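Local coordinates for dihydrolipoyl dehydrogenase (Elizabethkingia anophelis NUHP1, PDB 6UZI), which probably catalyses the NAD(+)-dependent reoxidation of dihydrolipoyl groups on lipoylated proteins, using bound FAD and a redox-active disulfide, at residues G153-S158 against G280-T285; A332-V337 against P348-N353; I186-G191 against D273-S278. All blocks are in the same frame, centred on the assembly; numbering follows the deposited sequence.

Interaction 1 pairs two short strands alongside FAD. Of the three contacts, only interactions 1 and 2 hold residues of the FAD pocket, while interaction 3 belongs to the probable NAD(+) site. Interaction 3 is nested within the chain loop closed by interaction 1, and the two meet where Ser158 OG packs on Val277 CG1 at 3.9 Å; their centres are about 16 Å apart. The strand of 273-278 is followed directly by that of 280-285, so the probable NAD-binding sheet runs into the flavin site. Interaction 2 comes later in the chain. Its centre is about 21 Å from that of interaction 1 and about 32 Å from that of interaction 3, and its helix also reaches FAD and the zinc ion.

Interaction 1 of 3, residues G153-S158 against G280-T285; sequences GSKPSS and GRRPYT. With FAD (flavin-adenine dinucleotide), chain E.
Lys155 and Tyr284 lie side by side and point the same way, the lysine chain passing over one face of the phenol ring. A bend at chi2 (67°) turns the rest of the chain along that face, where NZ stands 4.0 Å from the ring centroid of Tyr284 and almost on its normal, a cation-pi pair. CD adds a CH-pi contact over the same face. NH1 of Arg282 comes in at the ring edge, 3.3 Å from CB of Lys155, and N7A of the FAD adenine lies at the edge too. The frame is a two-stranded antiparallel sheet, 154-156 against 281-283, in which Lys155 and Arg282 form the hydrogen-bonded pair: Lys155 N reaches Arg282 O at 2.7 Å, and Arg282 N answers to Lys155 O at 2.8 Å. Tyr284 N to Gly153 O and Ser157 N to Gly280 O extend the pairing at its two ends. On the flavin side, the guanidinium of Arg281 is sandwiched: C8M of FAD lies offset toward the rim of one face, and carbonyl carbon C of Lys155 over the centre of the other. Bends at chi2 and chi3 fold the arginine back, and its NH1 bonds OG of Ser154 at 2.9 Å, tilted 21° from the guanidinium plane. NE adds a weak bond to the same hydroxyl, which is also hydrogen-bonded to the FAD-binding Asp321. NH2 rests against CG of Pro156 at 3.5 Å. Where strand 154-156 begins, beside the FAD pyrophosphate, Ser154 N makes a weak bond to O2A.

Interaction 2 of 3, residues A332-V337 against P348-N353; sequences AEEEGV and PHVNYN. With ZN (zinc ion), chain L.
Carboxylate oxygen OE2 of Glu334 rests against CG1 of Val350; a water lies 2.6 Å from Glu334 OE2 and 3.0 Å from Asn351 O and can donate to either. Extended from its helix with CG anti to the backbone N (chi1 -172°), the glutamate meets the valine from the opposite direction. This packs helix 329-343 on the loop leading from it to strand 357-359, first of the antiparallel sheet. Two residues after Val350, the Tyr352 ring has CG1 of Val350 over the centre of one face. Its hydroxyl points at OE2 of Glu335 at the ring edge, carboxylate and ring planes 76° apart, a hydrogen bond modelled too short for its length to be trusted. A salt bridge to Lys331 and the amide of Gly320 hold OE1 of Glu335. Elsewhere on the helix, Glu333 binds the zinc ion mainly through OE2 at 2.2 Å, with OE1 farther off at 2.6 Å; Glu458 and the predicted proton acceptor His453, both of the second subunit, complete the modelled site. Three successive glutamates thus serve an intersubunit metal, a probable water bridge and, less surely, a tyrosine hydroxyl, while Lys331 would be expected to stabilise negative charge on Glu335.

Interaction 3 of 3, residues I186-G191 against D273-S278; sequences IVIGGG and DYCLVS. With EDO (1,2-ethanediol), chain H.
With CG1 of Ile188 anti to its carbonyl carbon (chi1 -52°) and SG of Cys275 anti to its backbone N (chi1 177°), the two groups meet diagonally across neighbouring parallel strands, Ile188 CG1 lying 3.4 Å from Cys275 SG. Ile186 and Val277 share this side of the sheet, where strand 255-261 packs through Val258 on both isoleucines and through Val256 on Cys275. The opposite side carries Val187 and Leu276, whose CG2 and CD2 are 4.4 Å apart. Between the faces, the backbones are joined in regular parallel register. Ile186 receives from Leu276 N and donates to Tyr274 O, the latter bond lying in the carbonyl plane. Ile188 likewise donates to Leu276 O at 2.9 Å and receives from Ser278 N at 2.8 Å. The pairing then carries over into the glycine turn: Gly191 N bonds Ser278 O at 2.9 Å, with the donor tilted 29° from the carbonyl plane. Lacking side chains, Gly189 and Gly191 let that carbonyl come close against the turn. Gly190 N points elsewhere, to O2 of a 1,2-ethanediol probably brought in by crystallisation. Gly191 is the N-cap of helix 192-203; a strand, a glycine turn through Gly189 to Gly191, and a helix whose first turn carries Gly194 fit the GxGxxG pattern of a Rossmann-type dinucleotide-binding motif, consistent with a probable NAD(+) site.

Interaction 1 of 3, residues G153-S158 against G280-T285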
loop_
_atom_site.group_PDB
_atom_site.type_symbol
_atom_site.label_atom_id
_atom_site.label_comp_id
_atom_site.label_asym_id
_atom_site.label_seq_id
_atom_site.Cartn_x
_atom_site.Cartn_y
_atom_site.Cartn_z
ATOM N N GLY A 153 -21.216 3.371 20.709
ATOM C CA GLY A 153 -21.022 3.800 19.340
ATOM C C GLY A 153 -21.935 4.939 18.913
ATOM O O GLY A 153 -22.300 5.820 19.693
ATOM N N SER A 154 -22.301 4.908 17.636
ATOM C CA SER A 154 -23.000 6.010 17.008
ATOM C C SER A 154 -24.128 5.478 16.143
ATOM O O SER A 154 -24.179 4.297 15.795
ATOM C CB SER A 154 -22.048 6.867 16.165
ATOM O OG SER A 154 -21.393 6.103 15.163
ATOM N N LYS A 155 -25.014 6.379 15.765
ATOM C CA LYS A 155 -26.089 6.104 14.827
ATOM C C LYS A 155 -26.028 7.154 13.730
ATOM O O LYS A 155 -25.378 8.191 13.895
ATOM C CB LYS A 155 -27.456 6.121 15.528
ATOM C CG LYS A 155 -28.236 4.796 15.444
ATOM C CD LYS A 155 -27.585 3.646 16.223
ATOM C CE LYS A 155 -28.488 2.408 16.273
ATOM N NZ LYS A 155 -27.872 1.300 17.062
ATOM N N PRO A 156 -26.643 6.895 12.578
ATOM C CA PRO A 156 -26.653 7.913 11.522
ATOM C C PRO A 156 -27.365 9.182 11.972
ATOM O O PRO A 156 -28.420 9.130 12.610
ATOM C CB PRO A 156 -27.397 7.218 10.376
ATOM C CG PRO A 156 -27.147 5.740 10.627
ATOM C CD PRO A 156 -27.248 5.630 12.118
ATOM N N SER A 157 -26.756 10.331 11.673
ATOM C CA SER A 157 -27.493 11.582 11.793
ATOM C C SER A 157 -28.445 11.721 10.617
ATOM O O SER A 157 -28.360 11.007 9.610
ATOM C CB SER A 157 -26.588 12.823 11.808
ATOM O OG SER A 157 -25.972 13.040 13.067
ATOM N N SER A 158 -29.388 12.634 10.773
ATOM C CA SER A 158 -30.256 12.981 9.668
ATOM C C SER A 158 -30.711 14.420 9.862
ATOM O O SER A 158 -30.265 15.120 10.777
ATOM C CB SER A 158 -31.425 12.005 9.542
ATOM O OG SER A 158 -32.094 12.213 8.308
ATOM N N GLY A 280 -23.569 12.942 8.586
ATOM C CA GLY A 280 -22.719 12.743 9.737
ATOM C C GLY A 280 -23.198 11.600 10.605
ATOM O O GLY A 280 -24.160 10.901 10.292
ATOM N N ARG A 281 -22.489 11.420 11.719
ATOM C CA ARG A 281 -22.800 10.389 12.694
ATOM C C ARG A 281 -22.999 11.015 14.066
ATOM O O ARG A 281 -22.369 12.018 14.414
ATOM C CB ARG A 281 -21.708 9.330 12.737
ATOM C CG ARG A 281 -21.307 8.831 11.356
ATOM C CD ARG A 281 -22.110 7.621 10.970
ATOM N NE ARG A 281 -22.033 6.588 11.995
ATOM C CZ ARG A 281 -22.812 5.514 12.018
ATOM N NH1 ARG A 281 -22.692 4.629 12.995
ATOM N NH2 ARG A 281 -23.717 5.331 11.067
ATOM N N ARG A 282 -23.884 10.411 14.844
ATOM C CA ARG A 282 -24.315 10.937 16.119
ATOM C C ARG A 282 -24.045 9.912 17.216
ATOM O O ARG A 282 -24.367 8.730 17.032
ATOM C CB ARG A 282 -25.828 11.239 15.982
ATOM C CG ARG A 282 -26.568 11.873 17.121
ATOM C CD ARG A 282 -28.064 11.578 16.925
ATOM N NE ARG A 282 -28.305 10.131 16.864
ATOM C CZ ARG A 282 -28.922 9.419 17.809
ATOM N NH1 ARG A 282 -29.075 8.109 17.661
ATOM N NH2 ARG A 282 -29.404 10.013 18.894
ATOM N N PRO A 283 -23.502 10.310 18.373
ATOM C CA PRO A 283 -23.252 9.329 19.440
ATOM C C PRO A 283 -24.554 8.707 19.916
ATOM O O PRO A 283 -25.588 9.371 19.988
ATOM C CB PRO A 283 -22.571 10.153 20.538
ATOM C CG PRO A 283 -23.008 11.549 20.282
ATOM C CD PRO A 283 -23.107 11.667 18.782
ATOM N N TYR A 284 -24.500 7.415 20.231
ATOM C CA TYR A 284 -25.689 6.642 20.561
ATOM C C TYR A 284 -25.663 6.261 22.033
ATOM O O TYR A 284 -24.717 5.613 22.493
ATOM C CB TYR A 284 -25.781 5.395 19.680
ATOM C CG TYR A 284 -27.029 4.574 19.934
ATOM C CD1 TYR A 284 -26.982 3.411 20.687
ATOM C CD2 TYR A 284 -28.262 4.978 19.433
ATOM C CE1 TYR A 284 -28.121 2.671 20.924
ATOM C CE2 TYR A 284 -29.402 4.242 19.666
ATOM C CZ TYR A 284 -29.327 3.090 20.411
ATOM O OH TYR A 284 -30.462 2.348 20.654
ATOM N N THR A 285 -26.693 6.685 22.775
ATOM C CA THR A 285 -26.826 6.325 24.181
ATOM C C THR A 285 -28.254 5.933 24.564
ATOM O O THR A 285 -28.528 5.759 25.759
ATOM C CB THR A 285 -26.343 7.471 25.085
ATOM O OG1 THR A 285 -26.884 8.715 24.621
ATOM C CG2 THR A 285 -24.821 7.553 25.072
HETATM P PA FAD E . -20.092 0.957 17.081
HETATM O O1A FAD E . -19.339 0.274 16.002
HETATM O O2A FAD E . -20.852 2.143 16.477
HETATM O O5B FAD E . -21.200 -0.046 17.642
HETATM C C5B FAD E . -21.387 -0.102 19.066
HETATM C C4B FAD E . -22.327 -1.241 19.365
HETATM O O4B FAD E . -23.019 -0.989 20.601
HETATM C C3B FAD E . -23.411 -1.520 18.313
HETATM O O3B FAD E . -23.199 -2.815 17.766
HETATM C C2B FAD E . -24.728 -1.486 19.110
HETATM O O2B FAD E . -25.637 -2.505 18.706
HETATM C C1B FAD E . -24.242 -1.682 20.543
HETATM N N9A FAD E . -25.107 -1.121 21.570
HETATM C C8A FAD E . -25.526 0.182 21.676
HETATM N N7A FAD E . -26.252 0.424 22.739
HETATM C C5A FAD E . -26.321 -0.807 23.381
HETATM C C6A FAD E . -26.943 -1.222 24.570
HETATM N N6A FAD E . -27.609 -0.401 25.388
HETATM N N1A FAD E . -26.831 -2.523 24.916
HETATM C C2A FAD E . -26.136 -3.342 24.119
HETATM N N3A FAD E . -25.499 -3.063 22.978
HETATM C C4A FAD E . -25.628 -1.766 22.661
HETATM N N1 FAD E . -14.610 4.084 10.248
HETATM C C2 FAD E . -13.332 3.871 9.853
HETATM O O2 FAD E . -12.393 3.977 10.641
HETATM N N3 FAD E . -13.067 3.508 8.544
HETATM C C4 FAD E . -14.008 3.327 7.545
HETATM O O4 FAD E . -13.660 2.992 6.414
HETATM C C4X FAD E . -15.361 3.552 7.974
HETATM N N5 FAD E . -16.319 3.373 7.110
HETATM C C5X FAD E . -17.624 3.534 7.551
HETATM C C6 FAD E . -18.664 3.289 6.657
HETATM C C7 FAD E . -19.991 3.371 7.062
HETATM C C7M FAD E . -21.087 3.079 6.070
HETATM C C8 FAD E . -20.290 3.710 8.395
HETATM C C8M FAD E . -21.715 3.745 8.885
HETATM C C9 FAD E . -19.254 3.978 9.284
HETATM C C9A FAD E . -17.928 3.888 8.877
HETATM N N10 FAD E . -16.860 4.092 9.771
HETATM C C10 FAD E . -15.568 3.927 9.351
HETATM C "C1'" FAD E . -17.114 4.449 11.171
HETATM C "C2'" FAD E . -17.033 3.243 12.098
HETATM O "O2'" FAD E . -18.137 2.362 11.887
HETATM C "C3'" FAD E . -16.966 3.671 13.565
HETATM O "O3'" FAD E . -16.052 4.749 13.710
HETATM C "C4'" FAD E . -16.551 2.531 14.494
HETATM O "O4'" FAD E . -17.413 1.419 14.246
HETATM C "C5'" FAD E . -16.560 2.918 15.958
HETATM O "O5'" FAD E . -17.298 1.875 16.621
HETATM P P FAD E . -17.512 1.760 18.231
HETATM O O1P FAD E . -16.850 0.599 18.879
HETATM O O2P FAD E . -17.244 3.050 18.979
HETATM O O3P FAD E . -19.097 1.552 18.183
#

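Interaction 2 of 3, residues A332-V337 against P348-N353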
loop_
_atom_site.group_PDB
_atom_site.type_symbol
_atom_site.label_atom_id
_atom_site.label_comp_id
_atom_site.label_asym_id
_atom_site.label_seq_id
_atom_site.Cartn_x
_atom_site.Cartn_y
_atom_site.Cartn_z
ATOM N N ALA A 332 -11.424 3.997 18.097
ATOM C CA ALA A 332 -12.138 3.253 19.129
ATOM C C ALA A 332 -11.311 2.074 19.626
ATOM O O ALA A 332 -11.278 1.792 20.830
ATOM C CB ALA A 332 -13.477 2.768 18.580
ATOM N N GLU A 333 -10.645 1.373 18.705
ATOM C CA GLU A 333 -9.781 0.260 19.081
ATOM C C GLU A 333 -8.689 0.708 20.049
ATOM O O GLU A 333 -8.444 0.058 21.072
ATOM C CB GLU A 333 -9.182 -0.360 17.824
ATOM C CG GLU A 333 -10.101 -1.315 17.110
ATOM C CD GLU A 333 -9.555 -1.760 15.763
ATOM O OE1 GLU A 333 -8.648 -1.086 15.227
ATOM O OE2 GLU A 333 -10.007 -2.809 15.260
ATOM N N GLU A 334 -8.010 1.815 19.735
ATOM C CA GLU A 334 -6.929 2.273 20.601
ATOM C C GLU A 334 -7.458 2.680 21.970
ATOM O O GLU A 334 -6.839 2.381 23.001
ATOM C CB GLU A 334 -6.179 3.432 19.952
ATOM C CG GLU A 334 -4.910 3.843 20.707
ATOM C CD GLU A 334 -4.050 4.815 19.913
ATOM O OE1 GLU A 334 -4.445 5.159 18.776
ATOM O OE2 GLU A 334 -2.977 5.218 20.416
ATOM N N GLU A 335 -8.601 3.367 22.000
ATOM C CA GLU A 335 -9.166 3.784 23.275
ATOM C C GLU A 335 -9.607 2.587 24.107
ATOM O O GLU A 335 -9.512 2.623 25.341
ATOM C CB GLU A 335 -10.312 4.757 23.024
ATOM C CG GLU A 335 -9.819 6.108 22.521
ATOM C CD GLU A 335 -10.916 7.142 22.407
ATOM O OE1 GLU A 335 -12.078 6.745 22.181
ATOM O OE2 GLU A 335 -10.623 8.349 22.564
ATOM N N GLY A 336 -10.059 1.511 23.457
ATOM C CA GLY A 336 -10.380 0.298 24.194
ATOM C C GLY A 336 -9.162 -0.326 24.849
ATOM O O GLY A 336 -9.202 -0.703 26.024
ATOM N N VAL A 337 -8.051 -0.416 24.106
ATOM C CA VAL A 337 -6.803 -0.913 24.681
ATOM C C VAL A 337 -6.320 0.014 25.788
ATOM O O VAL A 337 -5.760 -0.432 26.798
ATOM C CB VAL A 337 -5.734 -1.078 23.586
ATOM C CG1 VAL A 337 -4.417 -1.502 24.202
ATOM C CG2 VAL A 337 -6.192 -2.087 22.555
ATOM N N PRO A 348 -0.846 3.985 29.994
ATOM C CA PRO A 348 -0.748 4.100 28.535
ATOM C C PRO A 348 -0.965 5.537 28.076
ATOM O O PRO A 348 -1.325 6.422 28.852
ATOM C CB PRO A 348 -1.876 3.194 28.036
ATOM C CG PRO A 348 -2.906 3.308 29.084
ATOM C CD PRO A 348 -2.158 3.452 30.403
ATOM N N HIS A 349 -0.744 5.757 26.781
ATOM C CA HIS A 349 -0.932 7.075 26.193
ATOM C C HIS A 349 -1.536 6.965 24.795
ATOM O O HIS A 349 -1.220 6.043 24.040
ATOM C CB HIS A 349 0.396 7.832 26.133
ATOM C CG HIS A 349 0.264 9.244 25.658
ATOM N ND1 HIS A 349 -0.422 10.205 26.370
ATOM C CD2 HIS A 349 0.736 9.861 24.549
ATOM C CE1 HIS A 349 -0.370 11.352 25.717
ATOM N NE2 HIS A 349 0.326 11.171 24.610
ATOM N N VAL A 350 -2.430 7.895 24.464
ATOM C CA VAL A 350 -2.963 8.027 23.112
ATOM C C VAL A 350 -2.533 9.381 22.566
ATOM O O VAL A 350 -2.812 10.420 23.180
ATOM C CB VAL A 350 -4.493 7.896 23.060
ATOM C CG1 VAL A 350 -4.981 8.179 21.643
ATOM C CG2 VAL A 350 -4.935 6.521 23.507
ATOM N N ASN A 351 -1.845 9.372 21.428
ATOM C CA ASN A 351 -1.499 10.598 20.710
ATOM C C ASN A 351 -2.548 10.794 19.619
ATOM O O ASN A 351 -2.463 10.197 18.542
ATOM C CB ASN A 351 -0.090 10.521 20.137
ATOM C CG ASN A 351 0.385 11.851 19.586
ATOM O OD1 ASN A 351 -0.417 12.750 19.304
ATOM N ND2 ASN A 351 1.700 11.992 19.445
ATOM N N TYR A 352 -3.545 11.635 19.904
ATOM C CA TYR A 352 -4.651 11.826 18.973
ATOM C C TYR A 352 -4.222 12.578 17.715
ATOM O O TYR A 352 -4.867 12.434 16.670
ATOM C CB TYR A 352 -5.793 12.555 19.691
ATOM C CG TYR A 352 -6.542 11.683 20.681
ATOM C CD1 TYR A 352 -7.594 10.866 20.271
ATOM C CD2 TYR A 352 -6.166 11.636 22.018
ATOM C CE1 TYR A 352 -8.276 10.057 21.174
ATOM C CE2 TYR A 352 -6.832 10.828 22.928
ATOM C CZ TYR A 352 -7.887 10.043 22.501
ATOM O OH TYR A 352 -8.546 9.239 23.406
ATOM N N ASN A 353 -3.115 13.323 17.773
ATOM C CA ASN A 353 -2.612 13.981 16.576
ATOM C C ASN A 353 -2.066 12.982 15.564
ATOM O O ASN A 353 -1.967 13.315 14.378
ATOM C CB ASN A 353 -1.532 14.995 16.948
ATOM C CG ASN A 353 -1.231 15.969 15.821
ATOM O OD1 ASN A 353 -2.143 16.483 15.176
ATOM N ND2 ASN A 353 0.050 16.220 15.574
HETATM ZN ZN ZN L . -8.820 -2.970 13.388
HETATM O O HOH W 1 -2.251 7.272 18.915
#

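Interaction 3 of 3, residues I186-G191 against D273-S278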
loop_
_atom_site.group_PDB
_atom_site.type_symbol
_atom_site.label_atom_id
_atom_site.label_comp_id
_atom_site.label_asym_id
_atom_site.label_seq_id
_atom_site.Cartn_x
_atom_site.Cartn_y
_atom_site.Cartn_z
ATOM N N ILE A 186 -28.891 10.816 -5.552
ATOM C CA ILE A 186 -28.630 12.103 -4.919
ATOM C C ILE A 186 -28.038 11.845 -3.540
ATOM O O ILE A 186 -28.546 11.006 -2.789
ATOM C CB ILE A 186 -29.909 12.952 -4.818
ATOM C CG1 ILE A 186 -30.536 13.152 -6.193
ATOM C CG2 ILE A 186 -29.599 14.328 -4.229
ATOM C CD1 ILE A 186 -31.868 13.855 -6.125
ATOM N N VAL A 187 -26.948 12.534 -3.212
ATOM C CA VAL A 187 -26.330 12.438 -1.897
ATOM C C VAL A 187 -26.527 13.780 -1.200
ATOM O O VAL A 187 -26.118 14.825 -1.722
ATOM C CB VAL A 187 -24.840 12.066 -1.985
ATOM C CG1 VAL A 187 -24.219 12.027 -0.598
ATOM C CG2 VAL A 187 -24.663 10.739 -2.674
ATOM N N ILE A 188 -27.199 13.751 -0.049
ATOM C CA ILE A 188 -27.451 14.925 0.789
ATOM C C ILE A 188 -26.434 14.938 1.922
ATOM O O ILE A 188 -26.382 13.992 2.718
ATOM C CB ILE A 188 -28.878 14.928 1.366
ATOM C CG1 ILE A 188 -29.950 14.738 0.287
ATOM C CG2 ILE A 188 -29.122 16.211 2.141
ATOM C CD1 ILE A 188 -29.936 15.791 -0.773
ATOM N N GLY A 189 -25.595 15.961 1.980
ATOM C CA GLY A 189 -24.694 15.938 3.116
ATOM C C GLY A 189 -23.256 15.646 2.721
ATOM O O GLY A 189 -22.980 14.964 1.726
ATOM N N GLY A 190 -22.324 16.225 3.473
ATOM C CA GLY A 190 -20.924 16.036 3.152
ATOM C C GLY A 190 -20.158 14.980 3.931
ATOM O O GLY A 190 -18.931 15.076 4.042
ATOM N N GLY A 191 -20.821 13.931 4.411
ATOM C CA GLY A 191 -20.100 12.895 5.117
ATOM C C GLY A 191 -19.276 12.049 4.163
ATOM O O GLY A 191 -19.576 11.933 2.975
ATOM N N ASP A 273 -33.913 8.963 -8.521
ATOM C CA ASP A 273 -34.706 7.816 -8.112
ATOM C C ASP A 273 -34.235 7.218 -6.790
ATOM O O ASP A 273 -34.898 6.313 -6.267
ATOM C CB ASP A 273 -34.707 6.752 -9.214
ATOM C CG ASP A 273 -33.319 6.266 -9.553
ATOM O OD1 ASP A 273 -33.191 5.112 -10.015
ATOM O OD2 ASP A 273 -32.358 7.037 -9.346
ATOM N N TYR A 274 -33.103 7.684 -6.256
ATOM C CA TYR A 274 -32.627 7.289 -4.937
ATOM C C TYR A 274 -31.940 8.478 -4.282
ATOM O O TYR A 274 -31.197 9.210 -4.942
ATOM C CB TYR A 274 -31.651 6.106 -5.007
ATOM C CG TYR A 274 -32.323 4.790 -5.259
ATOM C CD1 TYR A 274 -32.850 4.046 -4.208
ATOM C CD2 TYR A 274 -32.452 4.294 -6.545
ATOM C CE1 TYR A 274 -33.491 2.830 -4.435
ATOM C CE2 TYR A 274 -33.088 3.082 -6.781
ATOM C CZ TYR A 274 -33.605 2.357 -5.723
ATOM O OH TYR A 274 -34.238 1.159 -5.956
ATOM N N CYS A 275 -32.179 8.661 -2.985
ATOM C CA CYS A 275 -31.559 9.739 -2.220
ATOM C C CYS A 275 -30.929 9.188 -0.949
ATOM O O CYS A 275 -31.626 8.621 -0.099
ATOM C CB CYS A 275 -32.569 10.830 -1.876
ATOM S SG CYS A 275 -31.809 12.112 -0.865
ATOM N N LEU A 276 -29.617 9.379 -0.811
ATOM C CA LEU A 276 -28.836 8.923 0.336
ATOM C C LEU A 276 -28.471 10.117 1.215
ATOM O O LEU A 276 -27.846 11.075 0.745
ATOM C CB LEU A 276 -27.579 8.186 -0.130
ATOM C CG LEU A 276 -26.414 7.941 0.835
ATOM C CD1 LEU A 276 -26.787 7.020 1.980
ATOM C CD2 LEU A 276 -25.240 7.368 0.053
ATOM N N VAL A 277 -28.843 10.043 2.486
ATOM C CA VAL A 277 -28.587 11.098 3.463
ATOM C C VAL A 277 -27.324 10.752 4.251
ATOM O O VAL A 277 -27.308 9.808 5.049
ATOM C CB VAL A 277 -29.785 11.287 4.398
ATOM C CG1 VAL A 277 -29.528 12.441 5.336
ATOM C CG2 VAL A 277 -31.048 11.490 3.588
ATOM N N SER A 278 -26.255 11.516 4.030
ATOM C CA SER A 278 -24.970 11.309 4.690
ATOM C C SER A 278 -24.544 12.630 5.323
ATOM O O SER A 278 -23.661 13.324 4.820
ATOM C CB SER A 278 -23.920 10.801 3.705
ATOM O OG SER A 278 -24.352 9.604 3.092
HETATM C C1 EDO H . -23.585 19.509 6.367
HETATM O O1 EDO H . -24.923 19.925 6.090
HETATM C C2 EDO H . -23.597 18.037 6.760
HETATM O O2 EDO H . -22.916 17.270 5.763
#